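Local coordinates for protein putative aldolase (Bacteroides vulgatus ATCC 8482, PDB 3DXI) that is of unknown function but belongs to the aldolase-like proteins of the HMGL-like family, built on a TIM barrel, at residues E35-Y40 / L244-N249; I5-L10 / L229-L234. One frame throughout, in Å; residues are numbered along the deposited sequence.

Contact 1: E35-Y40 / L244-N249; sequences ELPIDY and LNVDFN
Pro37 lays the CG corner of its pyrrolidine ring on Leu244, CG lying 3.7 Å from CD2 of that leucine, while its CB approaches CD1. The same CG reaches CG2 of Val246 at 3.9 Å and the backbone O of Asn245 at 3.7 Å, and so meets three consecutive residues of 244-249. Val246 holds CG1 anti to its backbone N (chi1 174°), which leaves CG2 beside that N and near Pro37 CG, and CG1 sits over the ring centre of Phe248. Pro37 is presented by its backbone: it is the centre of an inverse gamma turn, closed by a bond of 2.7 Å from Ile38 N to Leu36 O. Next to it, Leu36 brings CD2 alongside the backbone O of Asp247.

The polar end of the contact works through water. The side chains of Glu35 and Asp247 run side by side in the same direction, but their carboxylate planes are turned 86° apart, and OE1 of Glu35 stays 4.1 Å from OD2 of Asp247. One water donates to both oxygens, which should ease the like-charge proximity. A second donates to Glu35 O and accepts weakly from Asp247 N; no direct hydrogen bond crosses the contact. The other oxygen of Asp247, OD1, receives a weak bond from Asn249 N and further bonds from Val250 N and from Asn298 ND2 of the second subunit. Asp247 is thus the N-cap of helix 248-265, met on one side by the loop joining helix 23-34 to strand 40-45, an alpha-to-beta connection of the TIM barrel.

Contact 2: I5-L10 / L229-L234; sequences ILDCTL and LKMELL
With CG anti to the backbone N (chi1 179°) and bends at chi2 and chi3 (62° and 86°), the selenomethionine Met231 sends its terminal methyl from the first turn of helix 231-241 to strand 4-7. Its CE lands between two strand residues, Ile5 and Asp7: it lies 3.4 Å from Ile5 CG2, a tight carbon pair, and 3.4 Å from Asp7 CB. SE follows behind, 3.6 Å from Ile5 CG2. The intervening residue, Leu6, whose CB points away from the helix, has its backbone O 3.7 Å from Met231 CE. One turn along the helix, Leu234 adds CD2 to the same Ile5 methyl at 4.2 Å, completing an apolar contact without any hydrogen bond across it.

Asp7 touches Met231 by its aliphatic part and by OD2, which lies near CE and CB; OD1 is the oxygen that accepts from Thr9. Thr9 OG1 donates to the syn lone pair of OD1, whereas Thr9 N, 3.0 Å from OD1, comes from above the carboxylate plane and makes an Asx turn. Tyr29 OH is a third partner of OD1, so that several donors gather on this one oxygen, which probably limits the rotation of the carboxylate at the start of helix 9-13.

All five touching residues are buried. Strand 4-7 hydrogen-bonds to strand 40-45 on one side and strand 214-217 on the other, and Met231 also packs on Ala217 of the latter, while Leu234 reaches Ile215 in that strand and Ile208 of helix 200-209.

How the contacts relate
The centres of contacts 1 and 2 are about 11 Å apart, and their segments alternate along the chain: 5-10, 35-40, 229-234, 244-249. Strand 4-7 and strand 40-45 are neighbours in the eight-stranded parallel barrel, and Tyr40 O lies 2.9 Å from Asp7 N, a probable hydrogen bond between them. Asp39 OD2 makes another probable bond to Ile5 N. Ile38 links the two contacts by packing, its CG1 being 3.5 Å from Met231 CE. Contact 2 lies where strand 4-7 meets strand 214-217 and closes the barrel, backed by helix 231-241; contact 1 lies further out, at the start of the next helix, 248-265. Each also touches the second subunit.

Contact 1: E35-Y40 / L244-N249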
loop_
_atom_site.group_PDB
_atom_site.type_symbol
_atom_site.label_atom_id
_atom_site.label_comp_id
_atom_site.label_asym_id
_atom_site.label_seq_id
_atom_site.Cartn_x
_atom_site.Cartn_y
_atom_site.Cartn_z
ATOM N N GLU A 35 -3.826 -18.781 -17.325
ATOM C CA GLU A 35 -4.935 -17.901 -17.683
ATOM C C GLU A 35 -4.829 -16.466 -17.190
ATOM O O GLU A 35 -5.817 -15.730 -17.208
ATOM C CB GLU A 35 -6.259 -18.503 -17.205
ATOM C CG GLU A 35 -6.568 -19.854 -17.824
ATOM C CD GLU A 35 -7.998 -20.297 -17.586
ATOM O OE1 GLU A 35 -8.911 -19.717 -18.215
ATOM O OE2 GLU A 35 -8.208 -21.220 -16.768
ATOM N N LEU A 36 -3.642 -16.074 -16.742
ATOM C CA LEU A 36 -3.417 -14.708 -16.278
ATOM C C LEU A 36 -2.359 -14.098 -17.192
ATOM O O LEU A 36 -1.517 -14.813 -17.736
ATOM C CB LEU A 36 -2.939 -14.704 -14.815
ATOM C CG LEU A 36 -3.959 -15.128 -13.743
ATOM C CD1 LEU A 36 -3.294 -15.214 -12.373
ATOM C CD2 LEU A 36 -5.096 -14.128 -13.702
ATOM N N PRO A 37 -2.392 -12.770 -17.386
ATOM C CA PRO A 37 -1.383 -12.167 -18.261
ATOM C C PRO A 37 0.016 -12.077 -17.632
ATOM O O PRO A 37 0.599 -10.996 -17.546
ATOM C CB PRO A 37 -1.989 -10.797 -18.585
ATOM C CG PRO A 37 -2.739 -10.463 -17.328
ATOM C CD PRO A 37 -3.405 -11.777 -16.978
ATOM N N ILE A 38 0.536 -13.225 -17.193
ATOM C CA ILE A 38 1.867 -13.326 -16.588
ATOM C C ILE A 38 2.756 -14.141 -17.528
ATOM O O ILE A 38 2.458 -15.292 -17.850
ATOM C CB ILE A 38 1.820 -14.011 -15.200
ATOM C CG1 ILE A 38 1.276 -13.040 -14.148
ATOM C CG2 ILE A 38 3.208 -14.476 -14.797
ATOM C CD1 ILE A 38 -0.210 -13.117 -13.934
ATOM N N ASP A 39 3.860 -13.532 -17.942
ATOM C CA ASP A 39 4.790 -14.122 -18.895
ATOM C C ASP A 39 5.835 -15.096 -18.373
ATOM O O ASP A 39 6.173 -16.067 -19.051
ATOM C CB ASP A 39 5.485 -12.987 -19.637
ATOM C CG ASP A 39 4.497 -11.968 -20.158
ATOM O OD1 ASP A 39 3.815 -12.272 -21.155
ATOM O OD2 ASP A 39 4.384 -10.879 -19.557
ATOM N N TYR A 40 6.359 -14.815 -17.188
ATOM C CA TYR A 40 7.385 -15.640 -16.563
ATOM C C TYR A 40 6.964 -16.098 -15.180
ATOM O O TYR A 40 6.302 -15.364 -14.440
ATOM C CB TYR A 40 8.689 -14.851 -16.426
ATOM C CG TYR A 40 9.529 -14.802 -17.674
ATOM C CD1 TYR A 40 10.674 -15.583 -17.792
ATOM C CD2 TYR A 40 9.186 -13.966 -18.736
ATOM C CE1 TYR A 40 11.466 -15.533 -18.935
ATOM C CE2 TYR A 40 9.968 -13.910 -19.886
ATOM C CZ TYR A 40 11.107 -14.698 -19.976
ATOM O OH TYR A 40 11.876 -14.662 -21.113
ATOM N N LEU A 244 -5.081 -3.709 -19.882
ATOM C CA LEU A 244 -4.657 -5.106 -19.820
ATOM C C LEU A 244 -5.846 -6.015 -19.538
ATOM O O LEU A 244 -6.497 -5.881 -18.506
ATOM C CB LEU A 244 -3.608 -5.305 -18.717
ATOM C CG LEU A 244 -2.952 -6.687 -18.627
ATOM C CD1 LEU A 244 -2.076 -6.897 -19.857
ATOM C CD2 LEU A 244 -2.121 -6.798 -17.358
ATOM N N ASN A 245 -6.139 -6.933 -20.453
ATOM C CA ASN A 245 -7.244 -7.854 -20.229
ATOM C C ASN A 245 -6.846 -8.843 -19.139
ATOM O O ASN A 245 -5.769 -9.431 -19.186
ATOM C CB ASN A 245 -7.604 -8.608 -21.510
ATOM C CG ASN A 245 -8.665 -9.672 -21.274
ATOM O OD1 ASN A 245 -9.650 -9.439 -20.566
ATOM N ND2 ASN A 245 -8.473 -10.845 -21.871
ATOM N N VAL A 246 -7.725 -9.015 -18.155
ATOM C CA VAL A 246 -7.474 -9.924 -17.039
ATOM C C VAL A 246 -8.693 -10.775 -16.691
ATOM O O VAL A 246 -9.822 -10.275 -16.667
ATOM C CB VAL A 246 -7.075 -9.138 -15.767
ATOM C CG1 VAL A 246 -6.967 -10.083 -14.571
ATOM C CG2 VAL A 246 -5.764 -8.426 -15.988
ATOM N N ASP A 247 -8.464 -12.058 -16.414
ATOM C CA ASP A 247 -9.548 -12.952 -16.013
ATOM C C ASP A 247 -9.565 -12.895 -14.492
ATOM O O ASP A 247 -8.800 -13.589 -13.822
ATOM C CB ASP A 247 -9.291 -14.396 -16.441
ATOM C CG ASP A 247 -10.445 -15.319 -16.074
ATOM O OD1 ASP A 247 -11.170 -15.008 -15.109
ATOM O OD2 ASP A 247 -10.625 -16.355 -16.742
ATOM N N PHE A 248 -10.440 -12.055 -13.960
ATOM C CA PHE A 248 -10.545 -11.869 -12.524
ATOM C C PHE A 248 -11.107 -13.066 -11.770
ATOM O O PHE A 248 -10.876 -13.205 -10.568
ATOM C CB PHE A 248 -11.364 -10.613 -12.252
ATOM C CG PHE A 248 -10.640 -9.345 -12.606
ATOM C CD1 PHE A 248 -9.654 -8.841 -11.765
ATOM C CD2 PHE A 248 -10.916 -8.673 -13.796
ATOM C CE1 PHE A 248 -8.954 -7.689 -12.102
ATOM C CE2 PHE A 248 -10.219 -7.516 -14.146
ATOM C CZ PHE A 248 -9.236 -7.022 -13.299
ATOM N N ASN A 249 -11.841 -13.926 -12.469
ATOM C CA ASN A 249 -12.405 -15.109 -11.832
ATOM C C ASN A 249 -11.236 -15.984 -11.403
ATOM O O ASN A 249 -11.187 -16.448 -10.261
ATOM C CB ASN A 249 -13.328 -15.863 -12.799
ATOM C CG ASN A 249 -14.677 -15.172 -12.978
ATOM O OD1 ASN A 249 -14.860 -14.028 -12.567
ATOM N ND2 ASN A 249 -15.626 -15.868 -13.601
HETATM O O HOH W 1 -9.027 -17.248 -19.101
HETATM O O HOH W 2 -6.219 -13.279 -18.309
#

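Contact 2: I5-L10 / L229-L234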
loop_
_atom_site.group_PDB
_atom_site.type_symbol
_atom_site.label_atom_id
_atom_site.label_comp_id
_atom_site.label_asym_id
_atom_site.label_seq_id
_atom_site.Cartn_x
_atom_site.Cartn_y
_atom_site.Cartn_z
ATOM N N ILE A 5 5.559 -9.573 -17.385
ATOM C CA ILE A 5 5.208 -9.661 -15.974
ATOM C C ILE A 5 5.666 -11.017 -15.448
ATOM O O ILE A 5 5.334 -12.059 -16.015
ATOM C CB ILE A 5 3.683 -9.502 -15.782
ATOM C CG1 ILE A 5 3.263 -8.105 -16.247
ATOM C CG2 ILE A 5 3.304 -9.711 -14.322
ATOM C CD1 ILE A 5 1.770 -7.840 -16.191
ATOM N N LEU A 6 6.445 -10.991 -14.371
ATOM C CA LEU A 6 6.973 -12.211 -13.772
ATOM C C LEU A 6 6.463 -12.436 -12.356
ATOM O O LEU A 6 6.544 -11.552 -11.501
ATOM C CB LEU A 6 8.509 -12.171 -13.763
ATOM C CG LEU A 6 9.274 -13.381 -13.209
ATOM C CD1 LEU A 6 10.683 -13.403 -13.799
ATOM C CD2 LEU A 6 9.333 -13.315 -11.688
ATOM N N ASP A 7 5.930 -13.627 -12.114
ATOM C CA ASP A 7 5.431 -13.969 -10.791
ATOM C C ASP A 7 6.399 -14.948 -10.140
ATOM O O ASP A 7 6.782 -15.960 -10.744
ATOM C CB ASP A 7 4.036 -14.583 -10.889
ATOM C CG ASP A 7 3.450 -14.909 -9.535
ATOM O OD1 ASP A 7 3.807 -15.957 -8.964
ATOM O OD2 ASP A 7 2.643 -14.106 -9.030
ATOM N N CYS A 8 6.809 -14.631 -8.916
ATOM C CA CYS A 8 7.742 -15.477 -8.183
ATOM C C CYS A 8 7.188 -15.949 -6.843
ATOM O O CYS A 8 7.933 -16.116 -5.881
ATOM C CB CYS A 8 9.077 -14.741 -7.974
ATOM S SG CYS A 8 8.955 -13.073 -7.261
ATOM N N THR A 9 5.883 -16.191 -6.800
ATOM C CA THR A 9 5.214 -16.639 -5.580
ATOM C C THR A 9 5.894 -17.816 -4.871
ATOM O O THR A 9 6.257 -17.714 -3.698
ATOM C CB THR A 9 3.742 -17.031 -5.875
ATOM O OG1 THR A 9 3.073 -15.939 -6.524
ATOM C CG2 THR A 9 3.013 -17.366 -4.587
ATOM N N LEU A 10 6.071 -18.930 -5.575
ATOM C CA LEU A 10 6.683 -20.120 -4.973
ATOM C C LEU A 10 8.131 -19.957 -4.518
ATOM O O LEU A 10 8.521 -20.480 -3.470
ATOM C CB LEU A 10 6.593 -21.310 -5.937
ATOM C CG LEU A 10 5.189 -21.724 -6.390
ATOM C CD1 LEU A 10 5.282 -22.970 -7.259
ATOM C CD2 LEU A 10 4.304 -21.989 -5.175
ATOM N N LEU A 229 5.174 -6.838 -4.092
ATOM C CA LEU A 229 4.033 -6.172 -4.697
ATOM C C LEU A 229 3.014 -7.283 -4.926
ATOM O O LEU A 229 3.380 -8.368 -5.377
ATOM C CB LEU A 229 4.432 -5.562 -6.042
ATOM C CG LEU A 229 3.321 -5.213 -7.035
ATOM C CD1 LEU A 229 2.356 -4.209 -6.428
ATOM C CD2 LEU A 229 3.949 -4.650 -8.293
ATOM N N LYS A 230 1.751 -7.024 -4.596
ATOM C CA LYS A 230 0.700 -8.021 -4.788
ATOM C C LYS A 230 0.335 -8.081 -6.268
ATOM O O LYS A 230 -0.122 -7.088 -6.850
ATOM C CB LYS A 230 -0.531 -7.671 -3.939
ATOM C CG LYS A 230 -0.244 -7.719 -2.444
ATOM C CD LYS A 230 -1.503 -7.642 -1.597
ATOM C CE LYS A 230 -2.025 -6.229 -1.482
ATOM N NZ LYS A 230 -2.492 -5.990 -0.088
HETATM N N MSE A 231 0.556 -9.245 -6.876
HETATM C CA MSE A 231 0.266 -9.432 -8.290
HETATM C C MSE A 231 -1.162 -9.015 -8.620
HETATM O O MSE A 231 -1.399 -8.361 -9.631
HETATM C CB MSE A 231 0.497 -10.894 -8.690
HETATM C CG MSE A 231 0.189 -11.196 -10.155
HETATM SE SE MSE A 231 1.306 -10.200 -11.394
HETATM C CE MSE A 231 2.834 -11.412 -11.440
ATOM N N GLU A 232 -2.111 -9.383 -7.764
ATOM C CA GLU A 232 -3.510 -9.029 -7.996
ATOM C C GLU A 232 -3.710 -7.516 -8.032
ATOM O O GLU A 232 -4.586 -7.022 -8.742
ATOM C CB GLU A 232 -4.423 -9.640 -6.918
ATOM C CG GLU A 232 -4.095 -9.196 -5.489
ATOM C CD GLU A 232 -3.164 -10.153 -4.788
ATOM O OE1 GLU A 232 -2.321 -10.774 -5.473
ATOM O OE2 GLU A 232 -3.267 -10.281 -3.549
ATOM N N LEU A 233 -2.911 -6.780 -7.263
ATOM C CA LEU A 233 -3.035 -5.322 -7.250
ATOM C C LEU A 233 -2.487 -4.754 -8.556
ATOM O O LEU A 233 -3.054 -3.825 -9.130
ATOM C CB LEU A 233 -2.279 -4.714 -6.064
ATOM C CG LEU A 233 -2.369 -3.191 -5.937
ATOM C CD1 LEU A 233 -3.827 -2.749 -5.947
ATOM C CD2 LEU A 233 -1.702 -2.745 -4.647
ATOM N N LEU A 234 -1.378 -5.319 -9.020
ATOM C CA LEU A 234 -0.764 -4.879 -10.270
ATOM C C LEU A 234 -1.729 -5.083 -11.433
ATOM O O LEU A 234 -1.996 -4.154 -12.190
ATOM C CB LEU A 234 0.524 -5.659 -10.537
ATOM C CG LEU A 234 1.256 -5.431 -11.863
ATOM C CD1 LEU A 234 1.645 -3.962 -12.015
ATOM C CD2 LEU A 234 2.495 -6.326 -11.903
#